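Local atomic coordinates of 8-demethyl-8-aminoriboflavin-5'-phosphate synthase (Streptomyces davawensis, PDB entry 5MLD), a protein that replaces the C-8 methyl group of FMN by an amino group taken from glutamate, a step in the biosynthesis of the antibiotic roseoflavin. Residues 70-80 / 103-111; 79-90 / 121-132. All blocks are in the same frame, centred on the assembly; numbering follows the deposited sequence. Where two conformers were deposited one is given.

How the contacts relate
Both contacts use helix 72-81 and share Ile-79 and Arg-80. Contact 1 sets this helix across helix 98-107 and is only partly buried. Contact 2 runs from the end of the same helix into strand 84-92 and its neighbour, strand 125-132, and is mostly buried. Their chemistry differs accordingly. Contact 1 has no direct hydrogen bond between its segments; side-chain packing, a cation-pi pair and bridging waters join them. Contact 2 is held by regular backbone hydrogen bonds, with a lysine tying the helix end to the sheet. The two meet where Leu-107 and Met-110 pack on Leu-122. Their segments alternate along the chain.

Contact 1 of 2, residues 70-80 / 103-111. With 8DP (8-demethyl-8-aminoriboflavin-5'-phosphate), chain L.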
# COMPACT_ATOMS: atom_id res chain seq x y z
N ASP A 70 -25.47 -20.78 2.99
CA ASP A 70 -25.29 -19.89 1.85
C ASP A 70 -24.58 -20.69 0.74
O ASP A 70 -24.54 -21.93 0.76
CB ASP A 70 -24.54 -18.62 2.29
CG ASP A 70 -23.08 -18.87 2.65
OD1 ASP A 70 -22.65 -20.04 2.69
OD2 ASP A 70 -22.35 -17.89 2.89
N GLU A 71 -24.01 -19.98 -0.23
CA GLU A 71 -23.33 -20.62 -1.35
C GLU A 71 -21.81 -20.66 -1.18
O GLU A 71 -21.11 -20.98 -2.14
CB GLU A 71 -23.66 -19.91 -2.66
CG GLU A 71 -25.12 -19.96 -3.06
CD GLU A 71 -25.34 -19.33 -4.41
OE1 GLU A 71 -24.77 -19.84 -5.40
OE2 GLU A 71 -26.03 -18.31 -4.48
N TRP A 72 -21.30 -20.32 -0.00
CA TRP A 72 -19.85 -20.38 0.18
C TRP A 72 -19.27 -21.79 0.07
O TRP A 72 -18.22 -21.94 -0.58
CB TRP A 72 -19.47 -19.73 1.52
CG TRP A 72 -18.00 -19.85 1.81
CD1 TRP A 72 -17.43 -20.48 2.88
CD2 TRP A 72 -16.91 -19.34 1.03
NE1 TRP A 72 -16.07 -20.38 2.83
CE2 TRP A 72 -15.72 -19.69 1.69
CE3 TRP A 72 -16.83 -18.62 -0.17
CZ2 TRP A 72 -14.46 -19.35 1.20
CZ3 TRP A 72 -15.57 -18.29 -0.66
CH2 TRP A 72 -14.41 -18.65 0.03
N PRO A 73 -19.86 -22.84 0.66
CA PRO A 73 -19.27 -24.18 0.47
C PRO A 73 -19.09 -24.55 -1.00
O PRO A 73 -18.05 -25.09 -1.39
CB PRO A 73 -20.27 -25.11 1.18
CG PRO A 73 -20.83 -24.24 2.27
CD PRO A 73 -20.96 -22.87 1.64
N TRP A 74 -20.10 -24.26 -1.82
CA TRP A 74 -20.00 -24.48 -3.26
C TRP A 74 -18.80 -23.75 -3.86
O TRP A 74 -18.00 -24.34 -4.60
CB TRP A 74 -21.30 -24.04 -3.93
CG TRP A 74 -21.25 -23.92 -5.42
CD1 TRP A 74 -21.42 -24.93 -6.33
CD2 TRP A 74 -21.05 -22.72 -6.19
NE1 TRP A 74 -21.32 -24.43 -7.61
CE2 TRP A 74 -21.09 -23.08 -7.55
CE3 TRP A 74 -20.84 -21.38 -5.85
CZ2 TRP A 74 -20.93 -22.14 -8.58
CZ3 TRP A 74 -20.68 -20.45 -6.88
CH2 TRP A 74 -20.72 -20.84 -8.22
N LEU A 75 -18.65 -22.46 -3.54
CA LEU A 75 -17.53 -21.70 -4.11
C LEU A 75 -16.19 -22.15 -3.54
O LEU A 75 -15.21 -22.23 -4.28
CB LEU A 75 -17.73 -20.19 -3.88
CG LEU A 75 -16.67 -19.24 -4.45
CD1 LEU A 75 -16.38 -19.51 -5.92
CD2 LEU A 75 -17.08 -17.77 -4.25
N LEU A 76 -16.13 -22.40 -2.23
CA LEU A 76 -14.89 -22.88 -1.62
C LEU A 76 -14.43 -24.17 -2.26
O LEU A 76 -13.22 -24.38 -2.48
CB LEU A 76 -15.08 -23.08 -0.11
CG LEU A 76 -13.87 -23.58 0.68
CD1 LEU A 76 -12.66 -22.70 0.42
CD2 LEU A 76 -14.17 -23.61 2.19
N GLU A 77 -15.37 -25.06 -2.59
CA GLU A 77 -14.97 -26.32 -3.21
C GLU A 77 -14.39 -26.10 -4.59
O GLU A 77 -13.43 -26.79 -4.97
CB GLU A 77 -16.16 -27.28 -3.26
CG GLU A 77 -15.81 -28.70 -3.69
CD GLU A 77 -14.63 -29.30 -2.92
OE1 GLU A 77 -13.80 -29.99 -3.56
OE2 GLU A 77 -14.51 -29.09 -1.69
N LYS A 78 -14.93 -25.16 -5.37
CA LYS A 78 -14.33 -24.84 -6.67
C LYS A 78 -12.91 -24.30 -6.50
O LYS A 78 -12.01 -24.61 -7.29
CB LYS A 78 -15.19 -23.84 -7.44
CG LYS A 78 -16.50 -24.44 -7.95
CD LYS A 78 -17.20 -23.54 -8.96
CE LYS A 78 -18.39 -24.26 -9.57
NZ LYS A 78 -17.95 -25.42 -10.39
N ILE A 79 -12.69 -23.48 -5.47
CA ILE A 79 -11.35 -22.94 -5.24
C ILE A 79 -10.40 -24.05 -4.83
O ILE A 79 -9.24 -24.09 -5.26
CB ILE A 79 -11.40 -21.82 -4.18
CG1 ILE A 79 -12.23 -20.64 -4.69
CG2 ILE A 79 -10.01 -21.39 -3.80
CD1 ILE A 79 -12.56 -19.63 -3.61
N ARG A 80 -10.86 -24.98 -3.99
CA ARG A 80 -10.01 -26.10 -3.60
C ARG A 80 -9.64 -26.95 -4.80
O ARG A 80 -8.53 -27.51 -4.86
CB ARG A 80 -10.72 -26.96 -2.57
CG ARG A 80 -10.80 -26.35 -1.20
CD ARG A 80 -11.58 -27.29 -0.32
NE ARG A 80 -11.13 -27.20 1.06
CZ ARG A 80 -10.06 -27.84 1.52
NH1 ARG A 80 -9.34 -28.62 0.71
NH2 ARG A 80 -9.71 -27.72 2.78
N ILE A 103 -14.53 -12.53 -0.21
CA ILE A 103 -14.08 -13.86 -0.60
C ILE A 103 -12.74 -14.16 0.05
O ILE A 103 -12.53 -15.25 0.60
CB ILE A 103 -13.98 -14.00 -2.13
CG1 ILE A 103 -15.36 -13.87 -2.79
CG2 ILE A 103 -13.32 -15.35 -2.49
CD1 ILE A 103 -16.44 -14.66 -2.10
N LEU A 104 -11.82 -13.19 0.01
CA LEU A 104 -10.50 -13.41 0.58
C LEU A 104 -10.56 -13.53 2.10
O LEU A 104 -9.83 -14.33 2.70
CB LEU A 104 -9.55 -12.29 0.15
CG LEU A 104 -9.14 -12.22 -1.32
CD1 LEU A 104 -8.37 -10.94 -1.58
CD2 LEU A 104 -8.28 -13.42 -1.67
N GLU A 105 -11.42 -12.74 2.75
CA GLU A 105 -11.63 -12.90 4.19
C GLU A 105 -12.07 -14.32 4.54
O GLU A 105 -11.56 -14.94 5.49
CB GLU A 105 -12.67 -11.89 4.70
CG GLU A 105 -12.15 -10.46 4.85
CD GLU A 105 -13.27 -9.47 5.12
OE1 GLU A 105 -14.46 -9.79 4.84
OE2 GLU A 105 -12.95 -8.36 5.62
N LYS A 106 -13.05 -14.85 3.81
CA LYS A 106 -13.53 -16.20 4.10
C LYS A 106 -12.50 -17.25 3.74
O LYS A 106 -12.37 -18.27 4.45
CB LYS A 106 -14.84 -16.44 3.36
CG LYS A 106 -15.93 -15.48 3.85
CD LYS A 106 -17.26 -15.68 3.14
CE LYS A 106 -18.05 -16.87 3.68
NZ LYS A 106 -18.70 -16.59 4.98
N LEU A 107 -11.74 -17.02 2.67
CA LEU A 107 -10.71 -17.98 2.27
C LEU A 107 -9.61 -18.08 3.32
O LEU A 107 -8.97 -19.14 3.44
CB LEU A 107 -10.14 -17.58 0.91
CG LEU A 107 -9.42 -18.64 0.09
CD1 LEU A 107 -10.30 -19.86 -0.10
CD2 LEU A 107 -8.97 -18.10 -1.26
N ASN A 108 -9.38 -17.03 4.10
CA ASN A 108 -8.31 -17.05 5.09
C ASN A 108 -8.65 -17.94 6.28
O ASN A 108 -8.30 -17.64 7.42
CB ASN A 108 -7.99 -15.65 5.59
CG ASN A 108 -6.79 -15.05 4.88
OD1 ASN A 108 -6.83 -14.79 3.68
ND2 ASN A 108 -5.72 -14.81 5.63
N LEU A 109 -9.37 -19.02 6.01
CA LEU A 109 -9.47 -20.13 6.94
C LEU A 109 -8.51 -21.24 6.58
O LEU A 109 -8.41 -22.22 7.33
CB LEU A 109 -10.91 -20.68 6.94
CG LEU A 109 -12.07 -19.92 7.58
CD1 LEU A 109 -12.94 -20.86 8.44
CD2 LEU A 109 -11.59 -18.75 8.41
N MET A 110 -7.80 -21.11 5.47
CA MET A 110 -7.04 -22.23 4.93
C MET A 110 -5.54 -22.10 5.19
O MET A 110 -4.74 -22.43 4.33
CB MET A 110 -7.29 -22.36 3.41
CG MET A 110 -8.74 -22.35 2.95
SD MET A 110 -9.60 -23.94 3.10
CE MET A 110 -10.61 -23.63 4.55
N ASP A 111 -5.15 -21.63 6.36
CA ASP A 111 -3.77 -21.82 6.81
C ASP A 111 -3.73 -22.82 7.96
O ASP A 111 -3.09 -22.56 8.98
CB ASP A 111 -3.10 -20.51 7.23
CG ASP A 111 -2.82 -19.60 6.06
OD1 ASP A 111 -2.47 -20.14 4.99
OD2 ASP A 111 -2.99 -18.37 6.19
C4 8DP L . -7.84 -8.90 13.17
C5 8DP L . -6.90 -10.07 12.94
C8 8DP L . -9.25 -12.17 10.08
N3 8DP L . -6.01 -9.99 8.73
C2 8DP L . -9.28 -8.33 15.19
N2 8DP L . -10.39 -12.94 10.52
N1 8DP L . -6.58 -10.08 11.45
C6 8DP L . -7.36 -10.73 10.56
O6 8DP L . -9.30 -10.50 14.27
N4 8DP L . -4.75 -8.71 11.86
C12 8DP L . -7.07 -10.69 9.17
C13 8DP L . -5.53 -9.37 10.99
C14 8DP L . -5.25 -9.33 9.62
C15 8DP L . -4.15 -8.58 9.19
C16 8DP L . -3.72 -8.02 11.42
C1 8DP L . -10.76 -8.44 15.59
C3 8DP L . -9.16 -9.15 13.91
C7 8DP L . -8.46 -11.47 11.00
C9 8DP L . -8.95 -12.10 8.69
O1 8DP L . -13.33 -8.09 17.20
P1 8DP L . -13.01 -7.16 15.99
O2 8DP L . -13.73 -7.68 14.74
O3 8DP L . -13.38 -5.69 16.32
O4 8DP L . -11.40 -7.12 15.69
O5 8DP L . -8.86 -7.00 15.09
O7 8DP L . -7.60 -7.73 12.79
C10 8DP L . -9.82 -12.84 7.71
C11 8DP L . -7.87 -11.38 8.24
O8 8DP L . -3.81 -8.48 7.82
N5 8DP L . -3.40 -7.94 10.11
O9 8DP L . -2.89 -7.31 12.33
O HOH W 1 -20.57 -18.66 4.87
O HOH W 2 -14.07 -20.40 4.85
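Trp-72 has CG anti to its own backbone N (chi1 176°), which carries the indole across to Lys-106. The lysine chain bends at chi3 and chi4 (79° and 76°) and lies over one ring face. Lys-106 CB sits above the rim of the six-membered ring, 3.6 Å from Trp-72 CZ2. Lys-106 CE lies over the five-membered ring as a CH-pi contact, 3.7 Å from its centroid. Lys-106 NZ is over the same face and makes a cation-pi contact. The opposite face carries Leu-76 CB.

Deeper in, the contact is mainly apolar. The far end of the indole and Leu-75 CD2 both meet Ile-103 CD1, the leucine tip to tip at 3.8 Å. Leu-76 CD1 reaches Leu-107 CD1 at 3.7 Å, and Ile-79 CG2 touches the same methyl. In the conformer given, the Met-110 side chain crosses that of Arg-80 at about a right angle, with Met-110 SD 3.8 Å from Arg-80 NH2; as Met-110 has two conformers, this contact is less certain.

Helices 72-81 and 98-107 thus cross on one side of the flavodoxin-like sheet, where Leu-75 and Ile-79 rest on strand 4-9. Glu-105 O touches C10 of an aminoflavin held mainly by a second subunit.

One water links Trp-72 NE1 to Lys-106 O, another Lys-106 NZ to Asp-70 OD2. Asp-70 OD1 accepts from Trp-72 N in an Asx turn. Glu-50 O also binds Lys-106 NZ, and Glu-50 N binds Asp-70 OD2. The nearby carboxylate probably favours the lysine's positive charge, although the 4.4 Å between Asp-70 OD2 and Lys-106 NZ is too long for a salt bridge.

Contact 2 of 2, residues 79-90 / 121-132; sequences IREADILVIATP and PLYNKVAGLLMC. With 8DP (8-demethyl-8-aminoriboflavin-5'-phosphate), chain I.
Lys-125 reaches across to the backbone of Arg-80 and Ala-82, at the C-terminal end of helix 72-81. Its CB lies 3.6 Å from Asp-83 O. CG and CD then pass Ala-82 O, with CD at 3.4 Å from that oxygen. CE lies between two carbonyls, close to Arg-80 O and Ala-82 O. A bend at chi4 (-60°) ends an otherwise extended chain and brings NZ to both. NZ donates to Arg-80 O at 2.6 Å and to Ala-82 O at 2.8 Å, each time from above the carbonyl plane. A water accepts from Lys-125 NZ and donates to Asp-83 OD1; Asp-83 OD2 is bound by the backbone N of Lys-4. The ammonium thus gathers the carbonyls where the helix gives way to strand 84-92. Nearby, Pro-121 CB lies against the Arg-80 guanidinium, 3.6 Å from Arg-80 NH2.

From Asp-83 onward the backbones run parallel. Val-126 N donates to Asp-83 O, and Leu-85 N to Val-126 O. The alternation continues to Cys-132 N, which donates to Thr-89 O. On one face of the sheet, Val-86 CG1 packs on Leu-130 CG at 3.9 Å. Gly-128, paired with Val-86, puts no side chain between Val-126 and Leu-130. On the other face, Leu-129 CD1 meets Ile-87 CB at 3.7 Å, while Thr-89 CG2 runs alongside Met-131 CG.

Strand 84-92 also pairs with strand 4-9 along its other edge, and helix 20-34 covers the Val-86 face. At the C-terminal ends, Pro-90 CG touches the phosphate of the bound aminoflavin, and Cys-132 O lies 3.1 Å from its O5. Neighbouring parallel strands, flanked by helices and ending at a flavin phosphate and ribityl chain, are typical of the flavodoxin-like fold.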
# COMPACT_ATOMS: atom_id res chain seq x y z
N ILE A 79 -12.69 -23.48 -5.47
CA ILE A 79 -11.35 -22.94 -5.24
C ILE A 79 -10.40 -24.05 -4.83
O ILE A 79 -9.24 -24.09 -5.26
CB ILE A 79 -11.40 -21.82 -4.18
CG1 ILE A 79 -12.23 -20.64 -4.69
CG2 ILE A 79 -10.01 -21.39 -3.80
CD1 ILE A 79 -12.56 -19.63 -3.61
N ARG A 80 -10.86 -24.98 -3.99
CA ARG A 80 -10.01 -26.10 -3.60
C ARG A 80 -9.64 -26.95 -4.80
O ARG A 80 -8.53 -27.51 -4.86
CB ARG A 80 -10.72 -26.96 -2.57
CG ARG A 80 -10.80 -26.35 -1.20
CD ARG A 80 -11.58 -27.29 -0.32
NE ARG A 80 -11.13 -27.20 1.06
CZ ARG A 80 -10.06 -27.84 1.52
NH1 ARG A 80 -9.34 -28.62 0.71
NH2 ARG A 80 -9.71 -27.72 2.78
N GLU A 81 -10.55 -27.09 -5.76
CA GLU A 81 -10.30 -27.94 -6.92
C GLU A 81 -9.48 -27.26 -8.01
O GLU A 81 -8.89 -27.96 -8.84
CB GLU A 81 -11.62 -28.42 -7.52
CG GLU A 81 -12.46 -29.26 -6.59
CD GLU A 81 -13.84 -29.56 -7.18
OE1 GLU A 81 -13.96 -29.60 -8.42
OE2 GLU A 81 -14.81 -29.74 -6.41
N ALA A 82 -9.42 -25.94 -8.04
CA ALA A 82 -8.78 -25.25 -9.14
C ALA A 82 -7.26 -25.23 -8.95
O ALA A 82 -6.77 -24.93 -7.85
CB ALA A 82 -9.31 -23.82 -9.27
N ASP A 83 -6.53 -25.53 -10.02
CA ASP A 83 -5.08 -25.48 -9.96
C ASP A 83 -4.57 -24.06 -10.13
O ASP A 83 -3.51 -23.72 -9.58
CB ASP A 83 -4.51 -26.40 -11.04
CG ASP A 83 -5.11 -27.78 -10.97
OD1 ASP A 83 -4.70 -28.53 -10.06
OD2 ASP A 83 -6.02 -28.11 -11.78
N ILE A 84 -5.32 -23.23 -10.85
CA ILE A 84 -4.99 -21.81 -11.01
C ILE A 84 -6.19 -21.01 -10.51
O ILE A 84 -7.33 -21.32 -10.85
CB ILE A 84 -4.69 -21.47 -12.48
CG1 ILE A 84 -3.45 -22.22 -12.99
CG2 ILE A 84 -4.45 -19.98 -12.61
CD1 ILE A 84 -3.34 -22.24 -14.48
N LEU A 85 -5.92 -20.00 -9.68
CA LEU A 85 -6.93 -19.06 -9.22
C LEU A 85 -6.58 -17.69 -9.80
O LEU A 85 -5.51 -17.15 -9.52
CB LEU A 85 -7.00 -19.00 -7.69
CG LEU A 85 -8.02 -17.97 -7.19
CD1 LEU A 85 -9.43 -18.41 -7.55
CD2 LEU A 85 -7.93 -17.74 -5.69
N VAL A 86 -7.44 -17.16 -10.65
CA VAL A 86 -7.27 -15.81 -11.17
C VAL A 86 -8.33 -14.94 -10.53
O VAL A 86 -9.52 -15.13 -10.80
CB VAL A 86 -7.39 -15.76 -12.69
CG1 VAL A 86 -7.24 -14.31 -13.17
CG2 VAL A 86 -6.36 -16.69 -13.35
N ILE A 87 -7.91 -13.98 -9.71
CA ILE A 87 -8.84 -12.96 -9.25
C ILE A 87 -8.92 -11.88 -10.32
O ILE A 87 -7.89 -11.34 -10.74
CB ILE A 87 -8.41 -12.36 -7.90
CG1 ILE A 87 -8.26 -13.43 -6.81
CG2 ILE A 87 -9.39 -11.25 -7.50
CD1 ILE A 87 -9.55 -14.11 -6.43
N ALA A 88 -10.12 -11.59 -10.79
CA ALA A 88 -10.30 -10.59 -11.84
C ALA A 88 -11.13 -9.48 -11.21
O ALA A 88 -12.35 -9.58 -11.12
CB ALA A 88 -10.98 -11.18 -13.07
N THR A 89 -10.45 -8.42 -10.77
CA THR A 89 -11.15 -7.47 -9.93
C THR A 89 -11.11 -6.07 -10.53
O THR A 89 -10.07 -5.61 -11.02
CB THR A 89 -10.55 -7.45 -8.51
OG1 THR A 89 -11.32 -6.56 -7.69
CG2 THR A 89 -9.06 -7.02 -8.51
N PRO A 90 -12.24 -5.37 -10.51
CA PRO A 90 -12.18 -3.91 -10.63
C PRO A 90 -11.43 -3.35 -9.44
O PRO A 90 -11.26 -4.01 -8.41
CB PRO A 90 -13.66 -3.48 -10.61
CG PRO A 90 -14.46 -4.72 -10.70
CD PRO A 90 -13.60 -5.85 -10.22
N PRO A 121 -4.15 -26.10 2.84
CA PRO A 121 -4.96 -26.74 1.79
C PRO A 121 -4.72 -26.20 0.39
O PRO A 121 -4.94 -26.94 -0.58
CB PRO A 121 -6.41 -26.46 2.23
CG PRO A 121 -6.32 -26.19 3.66
CD PRO A 121 -4.99 -25.57 3.92
N LEU A 122 -4.29 -24.95 0.25
CA LEU A 122 -4.13 -24.36 -1.07
C LEU A 122 -2.68 -24.41 -1.57
O LEU A 122 -2.36 -23.81 -2.60
CB LEU A 122 -4.65 -22.91 -1.06
CG LEU A 122 -6.14 -22.82 -0.67
CD1 LEU A 122 -6.67 -21.40 -0.75
CD2 LEU A 122 -6.99 -23.73 -1.55
N TYR A 123 -1.81 -25.12 -0.87
CA TYR A 123 -0.45 -25.34 -1.35
C TYR A 123 -0.45 -25.99 -2.74
O TYR A 123 -1.34 -26.76 -3.09
CB TYR A 123 0.33 -26.21 -0.37
CG TYR A 123 1.36 -25.41 0.41
CD1 TYR A 123 0.97 -24.43 1.30
CD2 TYR A 123 2.72 -25.65 0.26
CE1 TYR A 123 1.89 -23.69 2.01
CE2 TYR A 123 3.65 -24.92 0.96
CZ TYR A 123 3.24 -23.95 1.83
OH TYR A 123 4.15 -23.20 2.54
N ASN A 124 0.59 -25.65 -3.51
CA ASN A 124 0.86 -26.14 -4.86
C ASN A 124 -0.09 -25.59 -5.91
O ASN A 124 -0.09 -26.09 -7.05
CB ASN A 124 0.85 -27.67 -4.91
CG ASN A 124 1.81 -28.22 -3.91
OD1 ASN A 124 3.00 -27.97 -4.01
ND2 ASN A 124 1.30 -28.91 -2.89
N LYS A 125 -0.87 -24.57 -5.57
CA LYS A 125 -1.69 -23.90 -6.57
C LYS A 125 -0.99 -22.63 -7.05
O LYS A 125 0.03 -22.20 -6.50
CB LYS A 125 -3.08 -23.61 -6.00
CG LYS A 125 -3.83 -24.89 -5.62
CD LYS A 125 -5.13 -24.54 -4.93
CE LYS A 125 -5.87 -25.79 -4.53
NZ LYS A 125 -6.20 -26.63 -5.71
N VAL A 126 -1.52 -22.04 -8.11
CA VAL A 126 -0.89 -20.90 -8.76
C VAL A 126 -1.92 -19.79 -8.86
O VAL A 126 -3.10 -20.05 -9.14
CB VAL A 126 -0.35 -21.27 -10.16
CG1 VAL A 126 0.14 -20.05 -10.90
CG2 VAL A 126 0.78 -22.30 -10.04
N ALA A 127 -1.49 -18.55 -8.62
CA ALA A 127 -2.37 -17.39 -8.66
C ALA A 127 -1.96 -16.44 -9.77
O ALA A 127 -0.77 -16.24 -10.05
CB ALA A 127 -2.36 -16.63 -7.32
N GLY A 128 -2.97 -15.85 -10.41
CA GLY A 128 -2.77 -14.74 -11.31
C GLY A 128 -3.82 -13.68 -11.02
O GLY A 128 -4.72 -13.88 -10.21
N LEU A 129 -3.69 -12.56 -11.71
CA LEU A 129 -4.53 -11.42 -11.39
C LEU A 129 -4.89 -10.69 -12.68
O LEU A 129 -4.01 -10.47 -13.52
CB LEU A 129 -3.77 -10.50 -10.43
CG LEU A 129 -4.51 -9.47 -9.62
CD1 LEU A 129 -5.57 -10.15 -8.75
CD2 LEU A 129 -3.47 -8.82 -8.77
N LEU A 130 -6.17 -10.37 -12.84
CA LEU A 130 -6.64 -9.43 -13.86
C LEU A 130 -7.28 -8.25 -13.15
O LEU A 130 -8.10 -8.44 -12.25
CB LEU A 130 -7.65 -10.10 -14.80
CG LEU A 130 -7.15 -11.31 -15.60
CD1 LEU A 130 -8.30 -11.94 -16.33
CD2 LEU A 130 -6.03 -10.93 -16.59
N MET A 131 -6.92 -7.02 -13.54
CA MET A 131 -7.45 -5.85 -12.86
C MET A 131 -7.89 -4.79 -13.86
O MET A 131 -7.30 -4.64 -14.93
CB MET A 131 -6.43 -5.23 -11.89
CG MET A 131 -6.09 -6.07 -10.68
SD MET A 131 -4.63 -5.42 -9.87
CE MET A 131 -3.34 -5.80 -11.04
N CYS A 132 -8.93 -4.04 -13.49
CA CYS A 132 -9.43 -2.96 -14.34
C CYS A 132 -9.72 -1.76 -13.45
O CYS A 132 -10.48 -1.89 -12.49
CB CYS A 132 -10.70 -3.39 -15.08
SG CYS A 132 -10.97 -2.31 -16.45
C4 8DP I . -13.43 1.37 -11.43
C5 8DP I . -13.41 2.89 -11.24
C8 8DP I . -16.12 3.06 -7.96
N3 8DP I . -12.06 3.54 -7.20
C2 8DP I . -14.46 -0.09 -13.29
N2 8DP I . -17.54 2.89 -8.16
N1 8DP I . -12.94 3.15 -9.82
C6 8DP I . -13.83 3.17 -8.79
O6 8DP I . -15.70 1.63 -12.28
N4 8DP I . -10.72 3.28 -10.56
C12 8DP I . -13.38 3.39 -7.47
C13 8DP I . -11.62 3.30 -9.55
C14 8DP I . -11.18 3.49 -8.23
C15 8DP I . -9.81 3.65 -8.02
C16 8DP I . -9.43 3.43 -10.31
C1 8DP I . -15.67 -1.03 -13.39
C3 8DP I . -14.69 0.70 -12.00
C7 8DP I . -15.22 3.03 -9.05
C9 8DP I . -15.65 3.27 -6.64
O1 8DP I . -16.11 -4.84 -13.98
P1 8DP I . -16.59 -3.43 -13.60
O2 8DP I . -17.54 -2.88 -14.72
O3 8DP I . -17.29 -3.41 -12.25
O4 8DP I . -15.30 -2.45 -13.55
O5 8DP I . -13.31 -0.86 -13.31
O7 8DP I . -12.47 0.64 -11.13
C10 8DP I . -16.60 3.31 -5.46
C11 8DP I . -14.30 3.42 -6.41
O8 8DP I . -9.30 3.83 -6.73
N5 8DP I . -8.97 3.61 -9.06
O9 8DP I . -8.47 3.40 -11.35
O HOH W 3 -7.46 -27.73 -1.63
O HOH W 4 -1.06 -25.48 -9.63
O HOH W 5 -3.79 -27.94 -7.48